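Local coordinates for synaptotagmin IV (Rattus norvegicus, PDB 1W15), which is a synaptotagmin that does not bind calcium and takes part in the mobility of neuronal dense core vesicles through its interaction with KIF1A, at residues L59-K64 with D89-S94. Numbering follows the deposited sequence.
With CA (calcium ion), chain C.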
loop_
_atom_site.group_PDB
_atom_site.type_symbol
_atom_site.label_atom_id
_atom_site.label_comp_id
_atom_site.label_asym_id
_atom_site.label_seq_id
_atom_site.Cartn_x
_atom_site.Cartn_y
_atom_site.Cartn_z
ATOM N N LEU A 59 14.071 -14.002 6.334
ATOM C CA LEU A 59 14.393 -14.364 4.958
ATOM C C LEU A 59 15.533 -15.369 5.015
ATOM O O LEU A 59 16.521 -15.129 5.712
ATOM C CB LEU A 59 14.886 -13.118 4.220
ATOM C CG LEU A 59 15.187 -13.308 2.734
ATOM C CD1 LEU A 59 13.907 -13.419 1.955
ATOM C CD2 LEU A 59 16.029 -12.163 2.201
ATOM N N TYR A 60 15.383 -16.491 4.292
ATOM C CA TYR A 60 16.373 -17.590 4.320
ATOM C C TYR A 60 16.919 -17.765 2.925
ATOM O O TYR A 60 16.142 -17.761 1.956
ATOM C CB TYR A 60 15.703 -18.892 4.701
ATOM C CG TYR A 60 15.265 -18.865 6.151
ATOM C CD1 TYR A 60 16.186 -19.161 7.175
ATOM C CD2 TYR A 60 13.953 -18.508 6.496
ATOM C CE1 TYR A 60 15.818 -19.103 8.546
ATOM C CE2 TYR A 60 13.570 -18.482 7.846
ATOM C CZ TYR A 60 14.512 -18.770 8.861
ATOM O OH TYR A 60 14.118 -18.716 10.202
ATOM N N HIS A 61 18.227 -17.961 2.843
ATOM C CA HIS A 61 18.866 -18.472 1.603
ATOM C C HIS A 61 19.336 -19.903 1.868
ATOM O O HIS A 61 20.263 -20.126 2.641
ATOM C CB HIS A 61 20.025 -17.564 1.252
ATOM C CG HIS A 61 20.654 -17.879 -0.073
ATOM N ND1 HIS A 61 21.845 -17.308 -0.482
ATOM C CD2 HIS A 61 20.258 -18.696 -1.080
ATOM C CE1 HIS A 61 22.152 -17.767 -1.684
ATOM N NE2 HIS A 61 21.207 -18.610 -2.067
ATOM N N ALA A 62 18.651 -20.860 1.265
ATOM C CA ALA A 62 18.756 -22.253 1.654
ATOM C C ALA A 62 18.326 -22.307 3.140
ATOM O O ALA A 62 17.172 -21.962 3.484
ATOM C CB ALA A 62 20.196 -22.777 1.430
ATOM N N LYS A 63 19.220 -22.691 4.035
ATOM C CA LYS A 63 18.742 -22.809 5.419
ATOM C C LYS A 63 19.363 -21.762 6.314
ATOM O O LYS A 63 19.253 -21.836 7.538
ATOM C CB LYS A 63 18.982 -24.219 5.936
ATOM C CG LYS A 63 17.993 -25.225 5.380
ATOM C CD LYS A 63 18.356 -26.591 5.917
ATOM C CE LYS A 63 17.792 -27.715 5.046
ATOM N NZ LYS A 63 16.303 -27.756 5.097
ATOM N N LYS A 64 20.005 -20.777 5.712
ATOM C CA LYS A 64 20.654 -19.741 6.492
ATOM C C LYS A 64 19.772 -18.483 6.507
ATOM O O LYS A 64 19.420 -17.972 5.447
ATOM C CB LYS A 64 22.032 -19.418 5.881
ATOM C CG LYS A 64 22.652 -18.108 6.373
ATOM C CD LYS A 64 24.066 -17.920 5.812
ATOM C CE LYS A 64 24.485 -16.441 5.802
ATOM N NZ LYS A 64 25.274 -16.105 4.566
ATOM N N ASP A 89 17.068 -7.410 0.187
ATOM C CA ASP A 89 18.108 -7.722 -0.836
ATOM C C ASP A 89 18.216 -9.231 -1.082
ATOM O O ASP A 89 18.224 -10.016 -0.135
ATOM C CB ASP A 89 19.466 -7.227 -0.330
ATOM C CG ASP A 89 19.549 -5.711 -0.278
ATOM O OD1 ASP A 89 19.014 -5.037 -1.183
ATOM O OD2 ASP A 89 20.140 -5.098 0.632
ATOM N N ILE A 90 18.274 -9.656 -2.334
ATOM C CA ILE A 90 18.366 -11.061 -2.655
ATOM C C ILE A 90 19.789 -11.219 -3.167
ATOM O O ILE A 90 20.172 -10.570 -4.138
ATOM C CB ILE A 90 17.301 -11.477 -3.743
ATOM C CG1 ILE A 90 15.876 -11.199 -3.255
ATOM C CG2 ILE A 90 17.485 -12.939 -4.184
ATOM C CD1 ILE A 90 15.460 -11.953 -1.943
ATOM N N PRO A 91 20.599 -12.020 -2.475
ATOM C CA PRO A 91 22.029 -12.125 -2.817
ATOM C C PRO A 91 22.316 -13.096 -3.948
ATOM O O PRO A 91 23.460 -13.461 -4.141
ATOM C CB PRO A 91 22.658 -12.637 -1.515
ATOM C CG PRO A 91 21.575 -13.506 -0.900
ATOM C CD PRO A 91 20.242 -12.851 -1.304
ATOM N N CYS A 92 21.307 -13.561 -4.660
ATOM C CA CYS A 92 21.528 -14.507 -5.751
ATOM C C CYS A 92 20.652 -14.076 -6.910
ATOM O O CYS A 92 19.863 -13.135 -6.782
ATOM C CB CYS A 92 21.187 -15.938 -5.308
ATOM S SG CYS A 92 19.713 -16.075 -4.247
ATOM N N GLU A 93 20.797 -14.766 -8.038
ATOM C CA GLU A 93 20.177 -14.343 -9.278
ATOM C C GLU A 93 18.734 -14.798 -9.462
ATOM O O GLU A 93 18.087 -14.434 -10.447
ATOM C CB GLU A 93 21.053 -14.777 -10.477
ATOM C CG GLU A 93 22.288 -13.892 -10.659
ATOM C CD GLU A 93 22.020 -12.404 -10.339
ATOM O OE1 GLU A 93 21.377 -11.699 -11.165
ATOM O OE2 GLU A 93 22.458 -11.940 -9.240
ATOM N N SER A 94 18.230 -15.592 -8.531
ATOM C CA SER A 94 16.845 -16.014 -8.572
ATOM C C SER A 94 16.352 -16.305 -7.161
ATOM O O SER A 94 17.145 -16.273 -6.206
ATOM C CB SER A 94 16.712 -17.273 -9.409
ATOM O OG SER A 94 17.277 -18.381 -8.719
HETATM CA CA CA C . 17.489 -13.746 -12.777
HETATM O O HOH W 1 16.476 -15.554 -12.939
HETATM O O HOH W 2 17.254 -11.976 -11.296
#
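The sulfur of C92 sits over one face of the H61 imidazole, SG lying 4.0 Å from the ring centroid and 27° off the ring normal. The sulfur is displaced toward the NE2 end of the ring, away from CG; C92 SG to H61 NE2 is 3.7 Å. H61 holds CG anti to its own N (chi1 -173°), which carries the imidazole toward 89-94. P91 meets the same ring obliquely, with P91 CG 3.8 Å from H61 ND1, and the two side chains run past each other in opposite directions. No hydrogen bond joins the segments, so the contact rests on packing. With H61 cut back to an alanine, the C92 sulfur would probably lose the ring face it lies over, and a gap would open beside P91.

This is the C2B domain, a β-sandwich of two four-stranded antiparallel sheets. Strand 53-61 belongs to one sheet and strand 80-89 to the other; 89-94 begins the connection that leads from the second sheet back to strand 98-106 in the first. H61 also opens the type II' turn into strand 64-70, closed by K64 N to H61 O at 3.1 Å.

Deeper in, L59 reaches between the sheets: its CD2 touches I90 CD1 at 4.2 Å, the side chains crossing at about a right angle, and lies 3.9 Å from D89 O. I98 and V100 of strand 98-106 also pack on L59, and I98 touches C92 as well. Just past the thiol, the carbonyl oxygen E93 O binds a calcium ion at 2.5 Å, with two waters as further ligands; this ion of the crystal is distinct from the one held by D52, D106, S107 and E108.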